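Local atomic coordinates of beta-N-acetylhexosaminidase (Arthrobacter aurescens, PDB entry 3RCN), a protein that probably hydrolyses terminal non-reducing N-acetyl-D-hexosamine residues from N-acetyl-beta-D-hexosaminides. Residues V398-E403 and G447-A452; H410-G415 and A471-S476; V283-E288 and S325-A330; G205-G210 and W274-I279. All blocks are in the same frame, centred on the assembly; numbering follows the deposited sequence.

In the fold
All four contacts belong to the catalytic domain, a barrel of parallel strands ringed by helices. Contact 1 lies in the barrel wall, between strands 397-400 and 449-456. The chain leaving its first strand soon reaches contact 2, whose centre is about 21 Å from that of contact 1; the two touch where E403 O packs on H410 CE1, 3.4 Å apart. Contacts 3 and 4 share one long loop before helix 288-304, yet their centres are about 26 Å apart. The side chain of the predicted proton donor E316 is about 6 Å from G278 of contact 4 and about 10 Å, side chain to side chain, from H410 of contact 2. Contact 3 sits away from that site, at the outer helices.

Contact 1: residues V398-E403 and G447-A452; sequences VVMCPE and GRLLGA
A parallel strand pairing in the wall of the catalytic barrel joins V398-M400 to L449-A452, the two strand axes diverging by 22°. Three backbone hydrogen bonds hold it: V398 N to R448 O (3.1 Å), L450 N to V398 O (2.9 Å) and M400 N to G451 O (2.9 Å). V398 pairs with L449 but M400 with A452, so two residues, L450 and G451, stand opposite V399; this is a beta bulge, and L450 takes nearly helical backbone angles within it. The strands are neighbours in the TIM barrel of the family: 397-400 also pairs with 378-381, and 449-456 with the first barrel strand, 140-146, which closes the ring. On one face the CD2 branch of L449 reaches V398 CG1 (3.9 Å) and meets CG of selenomethionine M400 (4.2 Å), the latter two side chains crossing at about a right angle. M400 then bends at chi2 (-68°) and chi3, which carries its end off toward L437, while V398 packs on A391 and L392 of helix 385-393. On the V399 face, CG1 of V399 lies against L450 CB (3.8 Å), and both residues touch Y140 and L378.

Contact 2: residues H410-G415 and A471-S476; sequences HRQADG and AFPRLS. With SO4 (sulfate ion), chain G.
Q412 lays its CG over the centre of one face of the R474 guanidinium, 3.3 Å from CZ, and its terminal amide continues the overlap with a plane only 12° from that of the guanidinium. CG of Q412 stands anti to the carbonyl carbon (chi1 -53°) and the chain beyond is extended, which lets CG and CD follow the flat group instead of meeting it end-on. R474 belongs to helix 474-483, just after P473, which follows F472 through a cis peptide bond, and a bend at chi3 (-68°) turns its head beneath Q412. At the edge of the guanidinium sits the backbone carbonyl of H410: R474 NH1 donates to H410 O at 2.8 Å, and NH2 adds a weak bond to the same oxygen. Water 1 lies in plane at the edge too, accepting from R474 NE (2.9 Å) and R474 N (3.0 Å) while donating to Q412 OE1 (2.8 Å). Outside the pair, Q412 NE2 bonds F469 O and a glycerol, and R474 NH2 bonds A470 O. Farther along the loop, G415 N donates to a sulfate, which K532 also binds. The buried arginine is thus held by neutral acceptors, so its positive charge is probably stabilised by the carbonyl dipoles of H410 and A470, and the bonds to H410 O and water 1, with the Q412 amide stacked on one face, probably limit its rotation.

Contact 3: residues V283-E288 and S325-A330; sequences VLEVSE and SAQAQA. With SO4 (sulfate ion), chain C; SO4 (sulfate ion), chain D.
Q327 NE2 is shared between two acceptors, donating to V286 O at 2.9 Å and to O3 of a sulfate at 3.1 Å. The V286 oxygen lies close to the plane of the Q327 amide, though the donor is tilted 32° from the carbonyl plane of V286. On the other arm of the amide, Q327 OE1 accepts a hydrogen bond from water 2 (3.0 Å), which in turn accepts from V286 N (2.8 Å). One side chain therefore reads both backbone polar groups of V286, directly and through water. A bend at chi2 (-84°) brings the amide round to the loop, where E285 CG packs beside Q327 OE1 and the E285 carboxylate is turned 44° from the amide plane. S325 caps helix 326-335, its OG accepting from A328 N at 3.1 Å. Beneath this contact V286 and A328 both rest on L343 of helix 342-357. The sulfate also accepts from E288 N (2.7 Å), the first residue of helix 288-304 after the N-cap S287. Probably from the crystallisation liquor, it bridges E288 N and Q327 NE2 in this crystal, a position at the helix start consistent with attraction to the helix dipole.

Contact 4: residues G205-G210 and W274-I279; sequences GSWRAG and WTRWGI
The R276 guanidinium lies flat on the W207 indole, the planes 15° apart and the centres 4.2 Å apart, a cation-pi stack that is off-centre on the six-membered ring. R276 NH2 does most of the touching, 3.4 Å from W207 CD2, and the two side chains run alongside each other, pointing the same way. W207 reaches this position with CG between its backbone N and carbonyl carbon (chi1 64°). CH2 of W274 lies over the opposite face of the R276 guanidinium, toward its rim, and R208 over the other face of W207, so aromatic and cationic groups layer in turn. The guanidinium is kept from rotating by W277 O, which R276 NE (2.8 Å) and R276 NH2 (3.0 Å) grip side-on, nearly in the guanidinium plane. That same oxygen stands over the face of W207, 3.6 Å from CD1. The W277 ring turns elsewhere: its edge meets G205 O, 3.3 Å from W277 CD1, and it meets H460 with ring planes about perpendicular. R276 NH1 and W274 NE1 weakly bond a glycerol, which may mark a pocket. G278, by W207 NE1, is about 6 Å from the side chain of E316, the predicted proton donor, so these loops probably line the active-site rim of a family 20 TIM barrel.

Contact 1: residues V398-E403 and G447-A452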
loop_
_atom_site.group_PDB
_atom_site.type_symbol
_atom_site.label_atom_id
_atom_site.label_comp_id
_atom_site.label_asym_id
_atom_site.label_seq_id
_atom_site.Cartn_x
_atom_site.Cartn_y
_atom_site.Cartn_z
ATOM N N VAL A 398 -12.236 -29.997 10.334
ATOM C CA VAL A 398 -12.716 -28.786 10.970
ATOM C C VAL A 398 -11.591 -27.756 11.189
ATOM O O VAL A 398 -10.445 -28.115 11.458
ATOM C CB VAL A 398 -13.357 -29.144 12.319
ATOM C CG1 VAL A 398 -13.700 -27.898 13.125
ATOM C CG2 VAL A 398 -14.582 -30.004 12.097
ATOM N N VAL A 399 -11.928 -26.480 11.037
ATOM C CA VAL A 399 -11.101 -25.389 11.528
ATOM C C VAL A 399 -12.008 -24.485 12.359
ATOM O O VAL A 399 -13.125 -24.173 11.941
ATOM C CB VAL A 399 -10.457 -24.595 10.382
ATOM C CG1 VAL A 399 -9.561 -25.497 9.569
ATOM C CG2 VAL A 399 -11.515 -24.004 9.493
HETATM N N MSE A 400 -11.555 -24.094 13.547
HETATM C CA MSE A 400 -12.384 -23.273 14.427
HETATM C C MSE A 400 -12.229 -21.772 14.162
HETATM O O MSE A 400 -11.118 -21.239 14.074
HETATM C CB MSE A 400 -12.081 -23.560 15.895
HETATM C CG MSE A 400 -12.265 -25.002 16.288
HETATM SE SE MSE A 400 -14.136 -25.549 16.223
HETATM C CE MSE A 400 -14.846 -24.155 17.411
ATOM N N CYS A 401 -13.366 -21.110 14.002
ATOM C CA CYS A 401 -13.429 -19.668 13.995
ATOM C C CYS A 401 -14.705 -19.222 14.683
ATOM O O CYS A 401 -15.636 -18.749 14.033
ATOM C CB CYS A 401 -13.360 -19.124 12.568
ATOM S SG CYS A 401 -14.344 -20.016 11.358
ATOM N N PRO A 402 -14.764 -19.387 16.007
ATOM C CA PRO A 402 -15.980 -19.040 16.756
ATOM C C PRO A 402 -16.317 -17.561 16.599
ATOM O O PRO A 402 -15.435 -16.724 16.739
ATOM C CB PRO A 402 -15.602 -19.341 18.209
ATOM C CG PRO A 402 -14.416 -20.245 18.133
ATOM C CD PRO A 402 -13.691 -19.895 16.874
ATOM N N GLU A 403 -17.579 -17.256 16.312
ATOM C CA GLU A 403 -18.037 -15.884 16.155
ATOM C C GLU A 403 -17.865 -15.052 17.424
ATOM O O GLU A 403 -17.744 -13.842 17.356
ATOM C CB GLU A 403 -19.508 -15.858 15.728
ATOM C CG GLU A 403 -20.091 -14.447 15.571
ATOM C CD GLU A 403 -21.618 -14.433 15.454
ATOM O OE1 GLU A 403 -22.264 -15.481 15.692
ATOM O OE2 GLU A 403 -22.173 -13.361 15.130
ATOM N N GLY A 447 -13.363 -37.177 11.901
ATOM C CA GLY A 447 -12.968 -35.855 11.456
ATOM C C GLY A 447 -11.729 -35.443 12.218
ATOM O O GLY A 447 -11.544 -35.863 13.370
ATOM N N ARG A 448 -10.872 -34.637 11.591
ATOM C CA ARG A 448 -9.691 -34.126 12.287
ATOM C C ARG A 448 -9.648 -32.611 12.361
ATOM O O ARG A 448 -10.117 -31.921 11.457
ATOM C CB ARG A 448 -8.393 -34.675 11.679
ATOM C CG ARG A 448 -8.349 -34.730 10.158
ATOM C CD ARG A 448 -7.045 -35.362 9.677
ATOM N NE ARG A 448 -5.874 -34.595 10.104
ATOM C CZ ARG A 448 -5.179 -33.776 9.313
ATOM N NH1 ARG A 448 -5.534 -33.619 8.044
ATOM N NH2 ARG A 448 -4.125 -33.118 9.786
ATOM N N LEU A 449 -9.061 -32.101 13.441
ATOM C CA LEU A 449 -8.967 -30.663 13.649
ATOM C C LEU A 449 -7.706 -30.177 12.971
ATOM O O LEU A 449 -6.596 -30.549 13.358
ATOM C CB LEU A 449 -8.884 -30.338 15.135
ATOM C CG LEU A 449 -9.939 -29.384 15.673
ATOM C CD1 LEU A 449 -9.525 -28.850 17.029
ATOM C CD2 LEU A 449 -10.123 -28.247 14.701
ATOM N N LEU A 450 -7.883 -29.354 11.945
ATOM C CA LEU A 450 -6.759 -28.817 11.204
ATOM C C LEU A 450 -6.121 -27.620 11.909
ATOM O O LEU A 450 -4.904 -27.421 11.839
ATOM C CB LEU A 450 -7.209 -28.426 9.803
ATOM C CG LEU A 450 -7.844 -29.553 9.009
ATOM C CD1 LEU A 450 -7.941 -29.154 7.556
ATOM C CD2 LEU A 450 -6.999 -30.794 9.191
ATOM N N GLY A 451 -6.952 -26.826 12.577
ATOM C CA GLY A 451 -6.502 -25.576 13.162
ATOM C C GLY A 451 -7.618 -24.562 13.380
ATOM O O GLY A 451 -8.795 -24.914 13.569
ATOM N N ALA A 452 -7.225 -23.292 13.380
ATOM C CA ALA A 452 -8.146 -22.193 13.652
ATOM C C ALA A 452 -7.956 -21.033 12.674
ATOM O O ALA A 452 -7.008 -21.016 11.889
ATOM C CB ALA A 452 -8.013 -21.711 15.103
#

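Contact 2: residues H410-G415 and A471-S476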
loop_
_atom_site.group_PDB
_atom_site.type_symbol
_atom_site.label_atom_id
_atom_site.label_comp_id
_atom_site.label_asym_id
_atom_site.label_seq_id
_atom_site.Cartn_x
_atom_site.Cartn_y
_atom_site.Cartn_z
ATOM N N HIS A 410 -15.320 -7.226 15.378
ATOM C CA HIS A 410 -15.994 -6.908 16.635
ATOM C C HIS A 410 -15.175 -5.967 17.495
ATOM O O HIS A 410 -13.953 -6.091 17.569
ATOM C CB HIS A 410 -16.321 -8.164 17.453
ATOM C CG HIS A 410 -17.364 -9.035 16.837
ATOM N ND1 HIS A 410 -17.978 -10.057 17.528
ATOM C CD2 HIS A 410 -17.891 -9.053 15.589
ATOM C CE1 HIS A 410 -18.836 -10.667 16.733
ATOM N NE2 HIS A 410 -18.803 -10.075 15.551
ATOM N N ARG A 411 -15.881 -5.071 18.183
ATOM C CA ARG A 411 -15.295 -4.040 19.026
ATOM C C ARG A 411 -14.306 -4.577 20.058
ATOM O O ARG A 411 -14.528 -5.627 20.649
ATOM C CB ARG A 411 -16.407 -3.281 19.734
ATOM C CG ARG A 411 -17.163 -4.099 20.751
ATOM C CD ARG A 411 -18.624 -3.730 20.681
ATOM N NE ARG A 411 -19.465 -4.583 21.514
ATOM C CZ ARG A 411 -20.075 -4.175 22.619
ATOM N NH1 ARG A 411 -19.935 -2.923 23.031
ATOM N NH2 ARG A 411 -20.830 -5.016 23.303
ATOM N N GLN A 412 -13.215 -3.837 20.265
ATOM C CA GLN A 412 -12.101 -4.283 21.100
ATOM C C GLN A 412 -12.234 -3.854 22.549
ATOM O O GLN A 412 -11.410 -4.206 23.387
ATOM C CB GLN A 412 -10.784 -3.771 20.516
ATOM C CG GLN A 412 -10.663 -4.145 19.059
ATOM C CD GLN A 412 -9.318 -3.840 18.451
ATOM O OE1 GLN A 412 -8.273 -4.113 19.044
ATOM N NE2 GLN A 412 -9.336 -3.287 17.241
ATOM N N ALA A 413 -13.268 -3.083 22.847
ATOM C CA ALA A 413 -13.511 -2.674 24.222
ATOM C C ALA A 413 -14.969 -2.279 24.401
ATOM O O ALA A 413 -15.659 -1.983 23.431
ATOM C CB ALA A 413 -12.586 -1.518 24.599
ATOM N N ASP A 414 -15.442 -2.269 25.638
ATOM C CA ASP A 414 -16.784 -1.774 25.897
ATOM C C ASP A 414 -16.823 -0.256 25.750
ATOM O O ASP A 414 -15.797 0.420 25.884
ATOM C CB ASP A 414 -17.244 -2.174 27.299
ATOM C CG ASP A 414 -16.465 -1.469 28.390
ATOM O OD1 ASP A 414 -17.021 -1.281 29.493
ATOM O OD2 ASP A 414 -15.296 -1.100 28.144
ATOM N N GLY A 415 -18.009 0.279 25.478
ATOM C CA GLY A 415 -18.204 1.717 25.495
ATOM C C GLY A 415 -18.336 2.432 24.164
ATOM O O GLY A 415 -18.377 1.821 23.090
ATOM N N ALA A 471 -7.590 -5.508 12.797
ATOM C CA ALA A 471 -6.820 -6.740 12.880
ATOM C C ALA A 471 -5.778 -6.718 13.982
ATOM O O ALA A 471 -5.449 -7.757 14.555
ATOM C CB ALA A 471 -6.170 -7.059 11.535
ATOM N N PHE A 472 -5.231 -5.547 14.277
ATOM C CA PHE A 472 -4.125 -5.494 15.233
ATOM C C PHE A 472 -4.417 -4.591 16.405
ATOM O O PHE A 472 -5.138 -3.602 16.254
ATOM C CB PHE A 472 -2.839 -5.069 14.536
ATOM C CG PHE A 472 -2.343 -6.076 13.559
ATOM C CD1 PHE A 472 -1.606 -7.168 13.994
ATOM C CD2 PHE A 472 -2.639 -5.956 12.209
ATOM C CE1 PHE A 472 -1.153 -8.120 13.104
ATOM C CE2 PHE A 472 -2.184 -6.899 11.307
ATOM C CZ PHE A 472 -1.439 -7.989 11.754
ATOM N N PRO A 473 -3.824 -4.893 17.572
ATOM C CA PRO A 473 -2.881 -5.947 17.981
ATOM C C PRO A 473 -3.436 -7.389 18.102
ATOM O O PRO A 473 -2.649 -8.323 18.256
ATOM C CB PRO A 473 -2.381 -5.438 19.333
ATOM C CG PRO A 473 -3.579 -4.752 19.907
ATOM C CD PRO A 473 -4.305 -4.127 18.741
ATOM N N ARG A 474 -4.756 -7.559 18.129
ATOM C CA ARG A 474 -5.357 -8.878 18.376
ATOM C C ARG A 474 -4.779 -10.019 17.545
ATOM O O ARG A 474 -4.492 -11.077 18.073
ATOM C CB ARG A 474 -6.875 -8.831 18.198
ATOM C CG ARG A 474 -7.558 -8.102 19.323
ATOM C CD ARG A 474 -9.046 -8.096 19.127
ATOM N NE ARG A 474 -9.442 -7.280 17.992
ATOM C CZ ARG A 474 -10.703 -7.086 17.628
ATOM N NH1 ARG A 474 -11.695 -7.656 18.306
ATOM N NH2 ARG A 474 -10.972 -6.323 16.586
ATOM N N LEU A 475 -4.599 -9.797 16.251
ATOM C CA LEU A 475 -4.048 -10.814 15.366
ATOM C C LEU A 475 -2.622 -11.251 15.771
ATOM O O LEU A 475 -2.171 -12.342 15.417
ATOM C CB LEU A 475 -4.065 -10.300 13.927
ATOM C CG LEU A 475 -3.844 -11.342 12.842
ATOM C CD1 LEU A 475 -4.716 -12.563 13.109
ATOM C CD2 LEU A 475 -4.145 -10.760 11.462
ATOM N N SER A 476 -1.911 -10.403 16.509
ATOM C CA SER A 476 -0.588 -10.776 16.995
ATOM C C SER A 476 -0.709 -11.814 18.106
ATOM O O SER A 476 0.035 -12.799 18.137
ATOM C CB SER A 476 0.182 -9.557 17.506
ATOM O OG SER A 476 0.417 -8.625 16.469
HETATM S S SO4 G . -21.447 -1.532 26.665
HETATM O O1 SO4 G . -21.669 -0.164 26.196
HETATM O O2 SO4 G . -20.071 -1.953 26.417
HETATM O O3 SO4 G . -21.710 -1.588 28.099
HETATM O O4 SO4 G . -22.348 -2.444 25.961
HETATM O O HOH W 1 -7.073 -5.845 17.175
#

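Contact 3: residues V283-E288 and S325-A330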
loop_
_atom_site.group_PDB
_atom_site.type_symbol
_atom_site.label_atom_id
_atom_site.label_comp_id
_atom_site.label_asym_id
_atom_site.label_seq_id
_atom_site.Cartn_x
_atom_site.Cartn_y
_atom_site.Cartn_z
ATOM N N VAL A 283 -31.749 -14.400 -3.039
ATOM C CA VAL A 283 -30.717 -15.417 -3.200
ATOM C C VAL A 283 -30.797 -16.084 -4.565
ATOM O O VAL A 283 -31.683 -15.782 -5.362
ATOM C CB VAL A 283 -30.810 -16.469 -2.082
ATOM C CG1 VAL A 283 -30.629 -15.800 -0.743
ATOM C CG2 VAL A 283 -32.152 -17.173 -2.112
ATOM N N LEU A 284 -29.873 -16.992 -4.843
ATOM C CA LEU A 284 -29.896 -17.690 -6.119
ATOM C C LEU A 284 -31.178 -18.496 -6.296
ATOM O O LEU A 284 -31.748 -19.029 -5.340
ATOM C CB LEU A 284 -28.703 -18.629 -6.250
ATOM C CG LEU A 284 -27.323 -17.973 -6.317
ATOM C CD1 LEU A 284 -26.261 -19.045 -6.425
ATOM C CD2 LEU A 284 -27.218 -17.002 -7.484
ATOM N N GLU A 285 -31.621 -18.586 -7.539
ATOM C CA GLU A 285 -32.631 -19.538 -7.894
ATOM C C GLU A 285 -31.821 -20.763 -8.277
ATOM O O GLU A 285 -31.084 -20.733 -9.255
ATOM C CB GLU A 285 -33.429 -19.034 -9.091
ATOM C CG GLU A 285 -34.421 -20.058 -9.626
ATOM C CD GLU A 285 -35.274 -19.526 -10.767
ATOM O OE1 GLU A 285 -36.484 -19.290 -10.539
ATOM O OE2 GLU A 285 -34.737 -19.356 -11.888
ATOM N N VAL A 286 -31.945 -21.833 -7.494
ATOM C CA VAL A 286 -31.185 -23.050 -7.754
ATOM C C VAL A 286 -31.814 -23.856 -8.889
ATOM O O VAL A 286 -32.985 -24.220 -8.840
ATOM C CB VAL A 286 -31.038 -23.923 -6.498
ATOM C CG1 VAL A 286 -30.473 -23.098 -5.360
ATOM C CG2 VAL A 286 -32.362 -24.504 -6.104
ATOM N N SER A 287 -31.002 -24.170 -9.888
ATOM C CA SER A 287 -31.498 -24.674 -11.157
ATOM C C SER A 287 -30.307 -25.033 -12.018
ATOM O O SER A 287 -29.158 -24.785 -11.642
ATOM C CB SER A 287 -32.316 -23.606 -11.876
ATOM O OG SER A 287 -31.485 -22.536 -12.272
ATOM N N GLU A 288 -30.581 -25.647 -13.161
ATOM C CA GLU A 288 -29.512 -26.158 -13.996
ATOM C C GLU A 288 -28.690 -25.004 -14.522
ATOM O O GLU A 288 -27.467 -25.112 -14.640
ATOM C CB GLU A 288 -30.052 -27.010 -15.154
ATOM C CG GLU A 288 -30.644 -28.345 -14.730
ATOM C CD GLU A 288 -29.706 -29.183 -13.862
ATOM O OE1 GLU A 288 -28.472 -29.157 -14.083
ATOM O OE2 GLU A 288 -30.215 -29.874 -12.950
ATOM N N SER A 325 -41.445 -19.990 -4.352
ATOM C CA SER A 325 -41.016 -20.126 -5.741
ATOM C C SER A 325 -41.627 -21.338 -6.454
ATOM O O SER A 325 -41.312 -22.480 -6.119
ATOM C CB SER A 325 -39.496 -20.231 -5.779
ATOM O OG SER A 325 -39.027 -20.375 -7.101
ATOM N N ALA A 326 -42.475 -21.097 -7.449
ATOM C CA ALA A 326 -42.999 -22.192 -8.256
ATOM C C ALA A 326 -41.860 -23.031 -8.844
ATOM O O ALA A 326 -41.985 -24.249 -8.963
ATOM C CB ALA A 326 -43.919 -21.682 -9.360
ATOM N N GLN A 327 -40.746 -22.388 -9.194
ATOM C CA GLN A 327 -39.618 -23.113 -9.789
ATOM C C GLN A 327 -38.907 -23.991 -8.770
ATOM O O GLN A 327 -38.471 -25.095 -9.078
ATOM C CB GLN A 327 -38.609 -22.144 -10.414
ATOM C CG GLN A 327 -37.401 -22.815 -11.081
ATOM C CD GLN A 327 -36.270 -23.164 -10.113
ATOM O OE1 GLN A 327 -36.195 -22.639 -8.997
ATOM N NE2 GLN A 327 -35.383 -24.068 -10.541
ATOM N N ALA A 328 -38.766 -23.475 -7.559
ATOM C CA ALA A 328 -38.073 -24.186 -6.507
ATOM C C ALA A 328 -38.892 -25.420 -6.112
ATOM O O ALA A 328 -38.359 -26.517 -5.946
ATOM C CB ALA A 328 -37.855 -23.256 -5.314
ATOM N N GLN A 329 -40.200 -25.224 -5.974
ATOM C CA GLN A 329 -41.116 -26.316 -5.683
ATOM C C GLN A 329 -41.005 -27.408 -6.736
ATOM O O GLN A 329 -40.777 -28.566 -6.407
ATOM C CB GLN A 329 -42.542 -25.787 -5.596
ATOM C CG GLN A 329 -42.727 -24.751 -4.489
ATOM C CD GLN A 329 -42.558 -25.340 -3.086
ATOM O OE1 GLN A 329 -42.434 -26.557 -2.917
ATOM N NE2 GLN A 329 -42.559 -24.474 -2.075
ATOM N N ALA A 330 -41.146 -27.035 -8.005
ATOM C CA ALA A 330 -40.977 -27.982 -9.103
ATOM C C ALA A 330 -39.659 -28.761 -8.987
ATOM O O ALA A 330 -39.643 -29.988 -9.110
ATOM C CB ALA A 330 -41.060 -27.265 -10.458
HETATM S S SO4 C . -34.380 -26.518 -13.835
HETATM O O1 SO4 C . -34.216 -25.602 -14.968
HETATM O O2 SO4 C . -33.113 -26.655 -13.123
HETATM O O3 SO4 C . -35.392 -26.005 -12.912
HETATM O O4 SO4 C . -34.789 -27.826 -14.338
HETATM S S SO4 D . -42.165 -25.751 1.768
HETATM O O1 SO4 D . -42.841 -24.658 1.069
HETATM O O2 SO4 D . -41.198 -25.220 2.728
HETATM O O3 SO4 D . -43.160 -26.536 2.494
HETATM O O4 SO4 D . -41.464 -26.597 0.804
HETATM O O HOH W 2 -34.582 -21.895 -6.586
#

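Contact 4: residues G205-G210 and W274-I279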
loop_
_atom_site.group_PDB
_atom_site.type_symbol
_atom_site.label_atom_id
_atom_site.label_comp_id
_atom_site.label_asym_id
_atom_site.label_seq_id
_atom_site.Cartn_x
_atom_site.Cartn_y
_atom_site.Cartn_z
ATOM N N GLY A 205 -22.562 2.792 9.103
ATOM C CA GLY A 205 -22.834 2.145 10.375
ATOM C C GLY A 205 -23.673 0.894 10.172
ATOM O O GLY A 205 -23.770 0.391 9.053
ATOM N N SER A 206 -24.267 0.388 11.252
ATOM C CA SER A 206 -25.171 -0.755 11.179
ATOM C C SER A 206 -26.290 -0.473 10.182
ATOM O O SER A 206 -26.776 0.652 10.119
ATOM C CB SER A 206 -25.780 -1.033 12.558
ATOM O OG SER A 206 -26.750 -2.073 12.500
ATOM N N TRP A 207 -26.700 -1.482 9.410
ATOM C CA TRP A 207 -27.832 -1.308 8.483
ATOM C C TRP A 207 -29.101 -0.908 9.241
ATOM O O TRP A 207 -30.032 -0.336 8.669
ATOM C CB TRP A 207 -28.079 -2.558 7.612
ATOM C CG TRP A 207 -28.491 -3.768 8.403
ATOM C CD1 TRP A 207 -27.671 -4.738 8.898
ATOM C CD2 TRP A 207 -29.819 -4.125 8.803
ATOM N NE1 TRP A 207 -28.401 -5.675 9.585
ATOM C CE2 TRP A 207 -29.724 -5.324 9.541
ATOM C CE3 TRP A 207 -31.081 -3.553 8.602
ATOM C CZ2 TRP A 207 -30.843 -5.961 10.081
ATOM C CZ3 TRP A 207 -32.190 -4.178 9.142
ATOM C CH2 TRP A 207 -32.063 -5.373 9.875
ATOM N N ARG A 208 -29.114 -1.186 10.539
ATOM C CA ARG A 208 -30.264 -0.881 11.380
ATOM C C ARG A 208 -30.502 0.611 11.586
ATOM O O ARG A 208 -31.567 1.013 12.045
ATOM C CB ARG A 208 -30.141 -1.599 12.724
ATOM C CG ARG A 208 -30.331 -3.101 12.602
ATOM C CD ARG A 208 -29.924 -3.849 13.848
ATOM N NE ARG A 208 -29.773 -5.268 13.551
ATOM C CZ ARG A 208 -30.794 -6.110 13.411
ATOM N NH1 ARG A 208 -30.565 -7.390 13.135
ATOM N NH2 ARG A 208 -32.045 -5.674 13.541
ATOM N N ALA A 209 -29.514 1.432 11.255
ATOM C CA ALA A 209 -29.662 2.874 11.393
ATOM C C ALA A 209 -30.215 3.478 10.105
ATOM O O ALA A 209 -30.570 4.653 10.061
ATOM C CB ALA A 209 -28.324 3.516 11.757
ATOM N N GLY A 210 -30.283 2.666 9.055
ATOM C CA GLY A 210 -30.850 3.092 7.785
ATOM C C GLY A 210 -30.331 4.406 7.213
ATOM O O GLY A 210 -31.094 5.183 6.642
ATOM N N TRP A 274 -26.207 -4.861 -4.003
ATOM C CA TRP A 274 -26.829 -4.443 -2.741
ATOM C C TRP A 274 -26.065 -3.299 -2.090
ATOM O O TRP A 274 -24.848 -3.331 -2.044
ATOM C CB TRP A 274 -26.933 -5.608 -1.756
ATOM C CG TRP A 274 -28.201 -5.579 -0.949
ATOM C CD1 TRP A 274 -29.390 -4.974 -1.297
ATOM C CD2 TRP A 274 -28.420 -6.181 0.336
ATOM N NE1 TRP A 274 -30.326 -5.172 -0.304
ATOM C CE2 TRP A 274 -29.759 -5.911 0.703
ATOM C CE3 TRP A 274 -27.615 -6.921 1.211
ATOM C CZ2 TRP A 274 -30.302 -6.353 1.907
ATOM C CZ3 TRP A 274 -28.160 -7.361 2.409
ATOM C CH2 TRP A 274 -29.488 -7.079 2.742
ATOM N N THR A 275 -26.775 -2.282 -1.604
ATOM C CA THR A 275 -26.117 -1.165 -0.918
ATOM C C THR A 275 -26.091 -1.214 0.622
ATOM O O THR A 275 -25.564 -0.298 1.265
ATOM C CB THR A 275 -26.663 0.208 -1.378
ATOM O OG1 THR A 275 -27.980 0.400 -0.864
ATOM C CG2 THR A 275 -26.693 0.286 -2.881
ATOM N N ARG A 276 -26.636 -2.272 1.218
ATOM C CA ARG A 276 -26.713 -2.334 2.678
ATOM C C ARG A 276 -26.109 -3.608 3.221
ATOM O O ARG A 276 -25.786 -4.524 2.460
ATOM C CB ARG A 276 -28.146 -2.161 3.185
ATOM C CG ARG A 276 -29.163 -3.044 2.485
ATOM C CD ARG A 276 -30.347 -3.354 3.386
ATOM N NE ARG A 276 -30.007 -4.343 4.409
ATOM C CZ ARG A 276 -30.909 -5.027 5.112
ATOM N NH1 ARG A 276 -32.206 -4.836 4.898
ATOM N NH2 ARG A 276 -30.517 -5.909 6.019
ATOM N N TRP A 277 -25.907 -3.634 4.535
ATOM C CA TRP A 277 -25.362 -4.815 5.197
ATOM C C TRP A 277 -26.453 -5.801 5.632
ATOM O O TRP A 277 -27.641 -5.559 5.425
ATOM C CB TRP A 277 -24.502 -4.404 6.401
ATOM C CG TRP A 277 -23.572 -3.206 6.117
ATOM C CD1 TRP A 277 -23.465 -2.069 6.860
ATOM C CD2 TRP A 277 -22.656 -3.046 5.014
ATOM N NE1 TRP A 277 -22.548 -1.222 6.300
ATOM C CE2 TRP A 277 -22.040 -1.795 5.165
ATOM C CE3 TRP A 277 -22.304 -3.840 3.919
ATOM C CZ2 TRP A 277 -21.084 -1.317 4.262
ATOM C CZ3 TRP A 277 -21.361 -3.365 3.025
ATOM C CH2 TRP A 277 -20.762 -2.115 3.201
ATOM N N GLY A 278 -26.030 -6.910 6.234
ATOM C CA GLY A 278 -26.936 -7.849 6.866
ATOM C C GLY A 278 -27.291 -9.027 5.991
ATOM O O GLY A 278 -26.597 -9.317 5.015
ATOM N N ILE A 279 -28.375 -9.713 6.342
ATOM C CA ILE A 279 -28.779 -10.907 5.609
ATOM C C ILE A 279 -29.807 -10.601 4.517
ATOM O O ILE A 279 -30.819 -9.934 4.750
ATOM C CB ILE A 279 -29.278 -12.011 6.560
ATOM C CG1 ILE A 279 -28.183 -12.362 7.570
ATOM C CG2 ILE A 279 -29.699 -13.263 5.781
ATOM C CD1 ILE A 279 -28.580 -13.459 8.533
#